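Local coordinates for protein voltage-sensor containing phosphatase (Ciona intestinalis, PDB 3V0D) that probably removes phosphate from membrane phosphoinositides under the control of a voltage sensor, through a PTEN-like phosphatase domain followed by a C2 domain, at residues Y18-Y29 / E54-H63; D32-P40 / P118-G129. The protein carries 1 engineered substitution. One frame throughout, in Å; residues are numbered along the deposited sequence.

How the contacts relate
Both contacts belong to the phosphatase domain, their centres about 11 Å apart. Contact 1 sets the hairpin of strands 17-20 and 23-25 and the following strand 27-29 against helix 52-62 at the margin of the domain, and is only partly buried: an aromatic centre ringed by salt bridges, waters and a tyrosine-histidine bond. Contact 2 is mostly buried and pairs two parallel strands of the central sheet; main-chain hydrogen bonds carry it, and phosphate ions sit at its ends. The two meet where strand 27-29 runs antiparallel to strand 34-41, with a probable T28 N to A36 O hydrogen bond, and where F59 of the helix packs on A123.

Contact 1: Y18-Y29 / E54-H63; sequences YRKDGFDLDLTY and EVSRFFKTKH
F58 reaches from the helix into a pocket of side chains supplied by 18-29, its CG anti to the backbone N (chi1 178°). Its CB touches both L25 CD1 and the F23 ring, 4.2 Å from the F23 centroid in an off-centre CH-pi contact. CD1 then stands over the centre of the F23 face, the two planes 78° apart, and CE1 presses on the face of Y18 at 3.6 Å from Y18 CE2. Both pairs are T-shaped, and F58 gives its edge in each. On the other side of the ring, CE2 lies 3.8 Å from L27 CD1, which sits over one F58 face while K62 CG of the same helix covers the opposite one. CZ, at the tip, meets Y29 OH.

This aromatic cluster fastens the beta hairpin, closed by a type I' turn from K20 to F23, to helix 52-62 of the phosphatase domain. The guanidinium of R57 lies flat on the F23 face opposite F58, planes 13° apart; it is held there by a side-on grip on E54, with NE to OE2 and NH1 to OE1, and NH1 makes a weak bond to G22 O. K62 NZ forms a salt bridge with D21 OD1 at 2.7 Å, approaching from above the carboxylate plane. Past the helix end, H63 NE2 and Y29 OH share a hydrogen bond of 2.7 Å in which either could be the donor.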
loop_
_atom_site.group_PDB
_atom_site.type_symbol
_atom_site.label_atom_id
_atom_site.label_comp_id
_atom_site.label_asym_id
_atom_site.label_seq_id
_atom_site.Cartn_x
_atom_site.Cartn_y
_atom_site.Cartn_z
ATOM N N TYR A 18 -22.770 9.708 -2.467
ATOM C CA TYR A 18 -23.875 9.419 -3.380
ATOM C C TYR A 18 -25.196 9.704 -2.647
ATOM O O TYR A 18 -25.574 8.985 -1.725
ATOM C CB TYR A 18 -23.819 7.953 -3.867
ATOM C CG TYR A 18 -24.854 7.602 -4.918
ATOM C CD1 TYR A 18 -24.530 7.612 -6.277
ATOM C CD2 TYR A 18 -26.182 7.318 -4.558
ATOM C CE1 TYR A 18 -25.487 7.319 -7.252
ATOM C CE2 TYR A 18 -27.141 7.024 -5.524
ATOM C CZ TYR A 18 -26.789 7.024 -6.870
ATOM O OH TYR A 18 -27.748 6.724 -7.817
ATOM N N ARG A 19 -25.878 10.776 -3.048
ATOM C CA ARG A 19 -27.128 11.195 -2.402
ATOM C C ARG A 19 -28.190 11.355 -3.472
ATOM O O ARG A 19 -28.421 12.466 -3.978
ATOM C CB ARG A 19 -26.950 12.516 -1.654
ATOM C CG ARG A 19 -26.042 12.485 -0.438
ATOM C CD ARG A 19 -26.038 13.858 0.256
ATOM N NE ARG A 19 -24.951 14.013 1.228
ATOM C CZ ARG A 19 -25.067 13.838 2.547
ATOM N NH1 ARG A 19 -24.009 14.007 3.335
ATOM N NH2 ARG A 19 -26.232 13.497 3.089
ATOM N N LYS A 20 -28.843 10.246 -3.803
ATOM C CA LYS A 20 -29.702 10.157 -4.975
ATOM C C LYS A 20 -30.639 8.960 -4.860
ATOM O O LYS A 20 -30.268 7.922 -4.303
ATOM C CB LYS A 20 -28.830 10.027 -6.232
ATOM C CG LYS A 20 -29.512 10.369 -7.545
ATOM C CD LYS A 20 -28.504 10.871 -8.578
ATOM C CE LYS A 20 -27.723 9.739 -9.235
ATOM N NZ LYS A 20 -26.698 10.267 -10.185
ATOM N N ASP A 21 -31.857 9.121 -5.377
ATOM C CA ASP A 21 -32.831 8.031 -5.510
ATOM C C ASP A 21 -33.073 7.252 -4.217
ATOM O O ASP A 21 -33.246 6.035 -4.242
ATOM C CB ASP A 21 -32.424 7.083 -6.644
ATOM C CG ASP A 21 -32.224 7.804 -7.961
ATOM O OD1 ASP A 21 -31.229 7.500 -8.655
ATOM O OD2 ASP A 21 -33.052 8.688 -8.295
ATOM N N GLY A 22 -33.076 7.964 -3.095
ATOM C CA GLY A 22 -33.342 7.359 -1.798
ATOM C C GLY A 22 -32.164 6.655 -1.151
ATOM O O GLY A 22 -32.350 5.899 -0.203
ATOM N N PHE A 23 -30.955 6.903 -1.662
ATOM C CA PHE A 23 -29.714 6.413 -1.057
ATOM C C PHE A 23 -28.892 7.579 -0.558
ATOM O O PHE A 23 -28.954 8.689 -1.106
ATOM C CB PHE A 23 -28.888 5.611 -2.062
ATOM C CG PHE A 23 -29.546 4.341 -2.496
ATOM C CD1 PHE A 23 -30.263 4.281 -3.690
ATOM C CD2 PHE A 23 -29.468 3.201 -1.701
ATOM C CE1 PHE A 23 -30.878 3.098 -4.086
ATOM C CE2 PHE A 23 -30.075 2.009 -2.098
ATOM C CZ PHE A 23 -30.783 1.955 -3.277
ATOM N N ASP A 24 -28.134 7.327 0.496
ATOM C CA ASP A 24 -27.200 8.291 1.022
ATOM C C ASP A 24 -26.000 7.484 1.486
ATOM O O ASP A 24 -25.989 6.979 2.605
ATOM C CB ASP A 24 -27.835 9.084 2.173
ATOM C CG ASP A 24 -26.996 10.271 2.595
ATOM O OD1 ASP A 24 -27.550 11.160 3.278
ATOM O OD2 ASP A 24 -25.796 10.330 2.254
ATOM N N LEU A 25 -25.003 7.363 0.611
ATOM C CA LEU A 25 -23.867 6.468 0.842
ATOM C C LEU A 25 -22.529 7.117 0.513
ATOM O O LEU A 25 -22.443 7.957 -0.393
ATOM C CB LEU A 25 -24.027 5.186 0.005
ATOM C CG LEU A 25 -25.206 4.266 0.354
ATOM C CD1 LEU A 25 -25.386 3.196 -0.716
ATOM C CD2 LEU A 25 -25.031 3.613 1.731
ATOM N N ASP A 26 -21.491 6.692 1.236
ATOM C CA ASP A 26 -20.113 7.023 0.905
ATOM C C ASP A 26 -19.686 6.076 -0.232
ATOM O O ASP A 26 -19.258 4.944 0.003
ATOM C CB ASP A 26 -19.230 6.855 2.150
ATOM C CG ASP A 26 -17.792 7.321 1.945
ATOM O OD1 ASP A 26 -17.400 7.642 0.806
ATOM O OD2 ASP A 26 -17.064 7.425 2.967
ATOM N N LEU A 27 -19.841 6.535 -1.466
ATOM C CA LEU A 27 -19.739 5.691 -2.645
ATOM C C LEU A 27 -19.514 6.632 -3.809
ATOM O O LEU A 27 -20.200 7.657 -3.930
ATOM C CB LEU A 27 -21.041 4.894 -2.792
ATOM C CG LEU A 27 -21.174 3.905 -3.955
ATOM C CD1 LEU A 27 -22.154 2.797 -3.600
ATOM C CD2 LEU A 27 -21.598 4.602 -5.281
ATOM N N THR A 28 -18.550 6.275 -4.657
ATOM C CA THR A 28 -18.137 7.117 -5.763
ATOM C C THR A 28 -18.063 6.287 -7.031
ATOM O O THR A 28 -17.385 5.248 -7.045
ATOM C CB THR A 28 -16.724 7.701 -5.496
ATOM O OG1 THR A 28 -16.709 8.414 -4.248
ATOM C CG2 THR A 28 -16.236 8.589 -6.649
ATOM N N TYR A 29 -18.690 6.749 -8.113
ATOM C CA TYR A 29 -18.433 6.203 -9.441
ATOM C C TYR A 29 -17.140 6.806 -9.967
ATOM O O TYR A 29 -17.105 7.935 -10.449
ATOM C CB TYR A 29 -19.590 6.477 -10.404
ATOM C CG TYR A 29 -20.766 5.569 -10.197
ATOM C CD1 TYR A 29 -21.748 5.863 -9.252
ATOM C CD2 TYR A 29 -20.882 4.394 -10.924
ATOM C CE1 TYR A 29 -22.837 5.028 -9.067
ATOM C CE2 TYR A 29 -21.971 3.537 -10.757
ATOM C CZ TYR A 29 -22.948 3.861 -9.816
ATOM O OH TYR A 29 -24.034 3.043 -9.622
ATOM N N GLU A 54 -28.222 -1.163 3.223
ATOM C CA GLU A 54 -28.373 -0.138 2.201
ATOM C C GLU A 54 -27.415 -0.337 1.027
ATOM O O GLU A 54 -27.776 -0.121 -0.118
ATOM C CB GLU A 54 -28.199 1.262 2.810
ATOM C CG GLU A 54 -29.415 1.713 3.609
ATOM C CD GLU A 54 -30.605 1.860 2.696
ATOM O OE1 GLU A 54 -30.641 2.850 1.939
ATOM O OE2 GLU A 54 -31.472 0.958 2.685
ATOM N N VAL A 55 -26.191 -0.772 1.303
ATOM C CA VAL A 55 -25.234 -1.016 0.228
ATOM C C VAL A 55 -25.698 -2.193 -0.631
ATOM O O VAL A 55 -25.668 -2.128 -1.869
ATOM C CB VAL A 55 -23.812 -1.261 0.787
ATOM C CG1 VAL A 55 -22.799 -1.438 -0.350
ATOM C CG2 VAL A 55 -23.383 -0.090 1.662
ATOM N N SER A 56 -26.159 -3.257 0.016
ATOM C CA SER A 56 -26.619 -4.402 -0.762
ATOM C C SER A 56 -27.879 -4.053 -1.564
ATOM O O SER A 56 -27.996 -4.436 -2.736
ATOM C CB SER A 56 -26.773 -5.650 0.074
ATOM O OG SER A 56 -27.679 -5.394 1.108
ATOM N N ARG A 57 -28.791 -3.284 -0.963
ATOM C CA ARG A 57 -29.952 -2.766 -1.695
ATOM C C ARG A 57 -29.542 -1.932 -2.913
ATOM O O ARG A 57 -30.137 -2.045 -3.978
ATOM C CB ARG A 57 -30.871 -1.959 -0.758
ATOM C CG ARG A 57 -32.198 -1.523 -1.382
ATOM C CD ARG A 57 -33.121 -0.885 -0.356
ATOM N NE ARG A 57 -32.716 0.458 0.061
ATOM C CZ ARG A 57 -33.052 1.580 -0.579
ATOM N NH1 ARG A 57 -32.656 2.760 -0.107
ATOM N NH2 ARG A 57 -33.787 1.528 -1.688
ATOM N N PHE A 58 -28.532 -1.078 -2.744
ATOM C CA PHE A 58 -28.034 -0.269 -3.842
ATOM C C PHE A 58 -27.635 -1.131 -5.036
ATOM O O PHE A 58 -28.042 -0.875 -6.167
ATOM C CB PHE A 58 -26.842 0.574 -3.354
ATOM C CG PHE A 58 -26.209 1.436 -4.426
ATOM C CD1 PHE A 58 -26.606 2.767 -4.590
ATOM C CD2 PHE A 58 -25.230 0.917 -5.291
ATOM C CE1 PHE A 58 -26.026 3.558 -5.579
ATOM C CE2 PHE A 58 -24.661 1.703 -6.297
ATOM C CZ PHE A 58 -25.058 3.028 -6.443
ATOM N N PHE A 59 -26.811 -2.141 -4.785
ATOM C CA PHE A 59 -26.320 -2.972 -5.884
ATOM C C PHE A 59 -27.389 -3.823 -6.541
ATOM O O PHE A 59 -27.444 -3.923 -7.766
ATOM C CB PHE A 59 -25.092 -3.770 -5.435
ATOM C CG PHE A 59 -23.888 -2.897 -5.365
ATOM C CD1 PHE A 59 -23.240 -2.534 -6.550
ATOM C CD2 PHE A 59 -23.440 -2.372 -4.157
ATOM C CE1 PHE A 59 -22.180 -1.657 -6.534
ATOM C CE2 PHE A 59 -22.376 -1.490 -4.133
ATOM C CZ PHE A 59 -21.737 -1.132 -5.329
ATOM N N LYS A 60 -28.267 -4.392 -5.728
ATOM C CA LYS A 60 -29.357 -5.194 -6.264
ATOM C C LYS A 60 -30.331 -4.351 -7.092
ATOM O O LYS A 60 -30.923 -4.852 -8.061
ATOM C CB LYS A 60 -30.087 -5.886 -5.126
ATOM C CG LYS A 60 -29.248 -6.972 -4.504
ATOM C CD LYS A 60 -29.980 -7.643 -3.380
ATOM C CE LYS A 60 -29.055 -8.532 -2.576
ATOM N NZ LYS A 60 -29.533 -8.600 -1.155
ATOM N N THR A 61 -30.491 -3.081 -6.720
ATOM C CA THR A 61 -31.416 -2.160 -7.392
ATOM C C THR A 61 -30.818 -1.558 -8.656
ATOM O O THR A 61 -31.473 -1.521 -9.703
ATOM C CB THR A 61 -31.840 -1.005 -6.437
ATOM O OG1 THR A 61 -32.475 -1.562 -5.284
ATOM C CG2 THR A 61 -32.814 -0.012 -7.127
ATOM N N LYS A 62 -29.580 -1.087 -8.551
ATOM C CA LYS A 62 -28.950 -0.321 -9.617
ATOM C C LYS A 62 -28.175 -1.166 -10.618
ATOM O O LYS A 62 -27.981 -0.753 -11.777
ATOM C CB LYS A 62 -28.014 0.739 -9.032
ATOM C CG LYS A 62 -28.671 1.797 -8.151
ATOM C CD LYS A 62 -29.493 2.761 -8.944
ATOM C CE LYS A 62 -29.833 3.995 -8.123
ATOM N NZ LYS A 62 -30.714 4.881 -8.923
ATOM N N HIS A 63 -27.690 -2.324 -10.171
ATOM C CA HIS A 63 -26.851 -3.165 -11.016
ATOM C C HIS A 63 -27.245 -4.636 -10.872
ATOM O O HIS A 63 -26.376 -5.493 -10.658
ATOM C CB HIS A 63 -25.366 -2.963 -10.669
ATOM C CG HIS A 63 -24.898 -1.550 -10.824
ATOM N ND1 HIS A 63 -24.678 -0.974 -12.058
ATOM C CD2 HIS A 63 -24.642 -0.590 -9.901
ATOM C CE1 HIS A 63 -24.275 0.275 -11.883
ATOM N NE2 HIS A 63 -24.254 0.536 -10.586
HETATM O O HOH W 1 -34.354 4.112 -2.569
HETATM O O HOH W 2 -28.884 4.847 1.984
#

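Contact 2: D32-P40 / P118-G129; sequences DHVIAMSFP and PDHVIAIHSKGG. Engineered in segment 118-129: S126 (natural residue Cys). With PO4 (phosphate ion), chain C; PO4 (phosphate ion), chain D.
H125 packs against F39 and P40, in the chain just after strand 34-37. P40 CD sits over one face of its imidazole, 3.5 Å from the ring centroid, and the F39 ring stands almost perpendicular to it, planes 87° apart, so that the H125 edge points toward the F39 face in an offset T-shaped pair. With chi1 at 80°, H125 CG lies between the backbone N and the carbonyl carbon, which carries the ring back alongside its own chain; ND1 then gives a nearly straight bond to S126 O at 3.0 Å, in the carbonyl plane, while NE2 bonds to Y78 OH. The ring is thus fixed at both nitrogens.

Next to it, M37 packs CG on H125 CB and stretches CE to A123 CB. I35 and A123 lie on this same face of the sheet, CB to CB at 3.9 Å; on the reverse face V34 and I122 run side by side. Between these rows the parallel strands are joined by bonds whose donors alternate between the strands: I122 N to H33 O, I35 N to I122 O, I124 N to I35 O (2.8 Å) and M37 N to I124 O.

Beyond H125 the chain enters the phosphate-binding loop of the PTP family. Engineered S126, a cysteine in the natural protein, bonds through OG to O4 of a phosphate ion at 2.6 Å, and K127 N and G128 N also donate to this ion. At the other end, H33 ND1 donates to O3 of a second phosphate ion at 2.7 Å.

Strand 121-125 lies between strands 34-41 and 67-73, with F59 and V55 of helix 52-62 packed over I35 and M37, and W140, T133 and V137 of helix 131-143 against V34, A36 and I124 on the reverse face.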
loop_
_atom_site.group_PDB
_atom_site.type_symbol
_atom_site.label_atom_id
_atom_site.label_comp_id
_atom_site.label_asym_id
_atom_site.label_seq_id
_atom_site.Cartn_x
_atom_site.Cartn_y
_atom_site.Cartn_z
ATOM N N ASP A 32 -18.112 4.998 -14.890
ATOM C CA ASP A 32 -19.466 4.424 -14.880
ATOM C C ASP A 32 -19.506 2.984 -14.400
ATOM O O ASP A 32 -20.568 2.533 -13.987
ATOM C CB ASP A 32 -20.118 4.400 -16.278
ATOM C CG ASP A 32 -20.343 5.754 -16.887
ATOM O OD1 ASP A 32 -20.671 5.758 -18.093
ATOM O OD2 ASP A 32 -20.229 6.787 -16.201
ATOM N N HIS A 33 -18.384 2.249 -14.512
ATOM C CA HIS A 33 -18.398 0.816 -14.170
ATOM C C HIS A 33 -17.442 0.433 -13.063
ATOM O O HIS A 33 -17.315 -0.744 -12.776
ATOM C CB HIS A 33 -18.171 -0.059 -15.415
ATOM C CG HIS A 33 -19.188 0.182 -16.486
ATOM N ND1 HIS A 33 -18.934 0.962 -17.589
ATOM C CD2 HIS A 33 -20.472 -0.235 -16.610
ATOM C CE1 HIS A 33 -20.012 1.010 -18.349
ATOM N NE2 HIS A 33 -20.960 0.299 -17.777
ATOM N N VAL A 34 -16.798 1.426 -12.438
ATOM C CA VAL A 34 -15.833 1.189 -11.367
ATOM C C VAL A 34 -16.183 2.093 -10.206
ATOM O O VAL A 34 -16.104 3.319 -10.325
ATOM C CB VAL A 34 -14.378 1.447 -11.857
ATOM C CG1 VAL A 34 -13.395 1.242 -10.724
ATOM C CG2 VAL A 34 -14.029 0.585 -13.051
ATOM N N ILE A 35 -16.576 1.463 -9.092
ATOM C CA ILE A 35 -17.017 2.146 -7.901
ATOM C C ILE A 35 -15.964 1.993 -6.805
ATOM O O ILE A 35 -15.383 0.911 -6.656
ATOM C CB ILE A 35 -18.382 1.593 -7.462
ATOM C CG1 ILE A 35 -19.468 2.001 -8.473
ATOM C CG2 ILE A 35 -18.751 2.024 -6.041
ATOM C CD1 ILE A 35 -20.667 1.064 -8.460
ATOM N N ALA A 36 -15.729 3.078 -6.052
ATOM C CA ALA A 36 -14.941 3.045 -4.830
ATOM C C ALA A 36 -15.864 3.416 -3.683
ATOM O O ALA A 36 -16.642 4.365 -3.793
ATOM C CB ALA A 36 -13.802 4.026 -4.918
ATOM N N MET A 37 -15.789 2.701 -2.560
ATOM C CA MET A 37 -16.695 2.984 -1.440
ATOM C C MET A 37 -16.041 2.581 -0.123
ATOM O O MET A 37 -14.996 1.909 -0.104
ATOM C CB MET A 37 -18.052 2.293 -1.658
ATOM C CG MET A 37 -17.933 0.779 -1.652
ATOM S SD MET A 37 -19.512 0.028 -2.104
ATOM C CE MET A 37 -19.104 -1.712 -1.860
ATOM N N SER A 38 -16.662 2.994 0.976
ATOM C CA SER A 38 -16.208 2.620 2.310
ATOM C C SER A 38 -16.801 1.269 2.736
ATOM O O SER A 38 -17.519 0.609 1.963
ATOM C CB SER A 38 -16.540 3.735 3.300
ATOM O OG SER A 38 -17.907 4.014 3.261
ATOM N N PHE A 39 -16.474 0.848 3.954
ATOM C CA PHE A 39 -16.838 -0.484 4.396
ATOM C C PHE A 39 -18.363 -0.639 4.587
ATOM O O PHE A 39 -19.002 0.230 5.198
ATOM C CB PHE A 39 -16.155 -0.764 5.725
ATOM C CG PHE A 39 -16.150 -2.222 6.097
ATOM C CD1 PHE A 39 -15.138 -3.048 5.621
ATOM C CD2 PHE A 39 -17.125 -2.783 6.913
ATOM C CE1 PHE A 39 -15.088 -4.389 5.928
ATOM C CE2 PHE A 39 -17.080 -4.153 7.241
ATOM C CZ PHE A 39 -16.054 -4.946 6.735
ATOM N N PRO A 40 -18.966 -1.734 4.079
ATOM C CA PRO A 40 -20.405 -1.974 4.319
ATOM C C PRO A 40 -20.561 -2.490 5.746
ATOM O O PRO A 40 -20.219 -3.645 6.049
ATOM C CB PRO A 40 -20.785 -3.037 3.273
ATOM C CG PRO A 40 -19.559 -3.571 2.720
ATOM C CD PRO A 40 -18.380 -2.777 3.214
ATOM N N PRO A 118 -20.541 -5.780 -21.032
ATOM C CA PRO A 118 -20.103 -4.365 -20.944
ATOM C C PRO A 118 -20.810 -3.566 -19.839
ATOM O O PRO A 118 -20.357 -2.460 -19.489
ATOM C CB PRO A 118 -20.467 -3.806 -22.317
ATOM C CG PRO A 118 -21.642 -4.645 -22.716
ATOM C CD PRO A 118 -21.283 -6.036 -22.279
ATOM N N ASP A 119 -21.911 -4.113 -19.312
ATOM C CA ASP A 119 -22.619 -3.457 -18.219
ATOM C C ASP A 119 -22.213 -3.984 -16.841
ATOM O O ASP A 119 -22.771 -3.546 -15.829
ATOM C CB ASP A 119 -24.137 -3.578 -18.397
ATOM C CG ASP A 119 -24.615 -2.994 -19.721
ATOM O OD1 ASP A 119 -25.491 -3.600 -20.373
ATOM O OD2 ASP A 119 -24.126 -1.919 -20.109
ATOM N N HIS A 120 -21.253 -4.909 -16.771
ATOM C CA HIS A 120 -20.752 -5.333 -15.473
ATOM C C HIS A 120 -20.033 -4.190 -14.775
ATOM O O HIS A 120 -19.358 -3.371 -15.407
ATOM C CB HIS A 120 -19.851 -6.545 -15.641
ATOM C CG HIS A 120 -20.611 -7.822 -15.749
ATOM N ND1 HIS A 120 -19.996 -9.043 -15.903
ATOM C CD2 HIS A 120 -21.944 -8.068 -15.728
ATOM C CE1 HIS A 120 -20.919 -9.990 -15.973
ATOM N NE2 HIS A 120 -22.106 -9.424 -15.860
ATOM N N VAL A 121 -20.182 -4.152 -13.450
ATOM C CA VAL A 121 -19.457 -3.202 -12.629
ATOM C C VAL A 121 -18.671 -3.927 -11.549
ATOM O O VAL A 121 -19.005 -5.052 -11.128
ATOM C CB VAL A 121 -20.382 -2.115 -11.990
ATOM C CG1 VAL A 121 -21.236 -1.461 -13.063
ATOM C CG2 VAL A 121 -21.253 -2.656 -10.873
ATOM N N ILE A 122 -17.624 -3.241 -11.086
ATOM C CA ILE A 122 -16.872 -3.653 -9.917
ATOM C C ILE A 122 -16.960 -2.552 -8.892
ATOM O O ILE A 122 -16.872 -1.365 -9.216
ATOM C CB ILE A 122 -15.403 -4.023 -10.248
ATOM C CG1 ILE A 122 -14.604 -2.867 -10.857
ATOM C CG2 ILE A 122 -15.376 -5.262 -11.143
ATOM C CD1 ILE A 122 -13.165 -3.244 -11.248
ATOM N N ALA A 123 -17.114 -2.959 -7.630
ATOM C CA ALA A 123 -17.145 -2.020 -6.506
ATOM C C ALA A 123 -16.076 -2.445 -5.529
ATOM O O ALA A 123 -16.165 -3.533 -4.938
ATOM C CB ALA A 123 -18.522 -1.975 -5.852
ATOM N N ILE A 124 -15.072 -1.595 -5.388
ATOM C CA ILE A 124 -13.903 -1.871 -4.564
ATOM C C ILE A 124 -14.028 -1.075 -3.284
ATOM O O ILE A 124 -14.293 0.126 -3.320
ATOM C CB ILE A 124 -12.626 -1.541 -5.342
ATOM C CG1 ILE A 124 -12.572 -2.387 -6.637
ATOM C CG2 ILE A 124 -11.394 -1.766 -4.488
ATOM C CD1 ILE A 124 -11.538 -1.973 -7.649
ATOM N N HIS A 125 -13.864 -1.751 -2.155
ATOM C CA HIS A 125 -13.911 -1.068 -0.873
ATOM C C HIS A 125 -12.827 -1.519 0.039
ATOM O O HIS A 125 -12.295 -2.637 -0.059
ATOM C CB HIS A 125 -15.288 -1.176 -0.177
ATOM C CG HIS A 125 -15.531 -2.472 0.533
ATOM N ND1 HIS A 125 -15.037 -2.739 1.794
ATOM C CD2 HIS A 125 -16.231 -3.578 0.162
ATOM C CE1 HIS A 125 -15.412 -3.961 2.157
ATOM N NE2 HIS A 125 -16.152 -4.484 1.197
ATOM N N SER A 126 -12.526 -0.648 0.999
ATOM C CA SER A 126 -11.640 -0.968 2.084
ATOM C C SER A 126 -12.322 -0.498 3.374
ATOM O O SER A 126 -13.514 -0.786 3.539
ATOM C CB SER A 126 -10.226 -0.471 1.815
ATOM O OG SER A 126 -10.227 0.849 1.314
ATOM N N LYS A 127 -11.629 0.194 4.281
ATOM C CA LYS A 127 -12.311 0.755 5.457
ATOM C C LYS A 127 -12.916 2.090 5.052
ATOM O O LYS A 127 -14.136 2.261 5.062
ATOM C CB LYS A 127 -11.341 0.893 6.636
ATOM C CG LYS A 127 -11.996 1.436 7.873
ATOM C CD LYS A 127 -11.050 1.516 9.079
ATOM C CE LYS A 127 -11.807 2.060 10.283
ATOM N NZ LYS A 127 -10.995 2.098 11.534
ATOM N N GLY A 128 -12.084 3.052 4.706
ATOM C CA GLY A 128 -12.569 4.341 4.246
ATOM C C GLY A 128 -12.711 4.410 2.740
ATOM O O GLY A 128 -13.268 5.375 2.231
ATOM N N GLY A 129 -12.236 3.410 2.008
ATOM C CA GLY A 129 -12.273 3.496 0.572
ATOM C C GLY A 129 -11.276 4.488 0.013
ATOM O O GLY A 129 -11.548 5.085 -1.023
HETATM P P PO4 C . -8.508 2.532 3.530
HETATM O O1 PO4 C . -7.306 3.042 4.343
HETATM O O2 PO4 C . -9.223 1.495 4.364
HETATM O O3 PO4 C . -9.402 3.713 3.269
HETATM O O4 PO4 C . -8.026 1.946 2.274
HETATM P P PO4 D . -16.346 1.773 -19.816
HETATM O O1 PO4 D . -16.009 0.310 -19.974
HETATM O O2 PO4 D . -17.616 1.999 -20.615
HETATM O O3 PO4 D . -16.597 2.010 -18.340
HETATM O O4 PO4 D . -15.228 2.619 -20.331
HETATM O O HOH W 3 -23.601 0.085 -18.472
#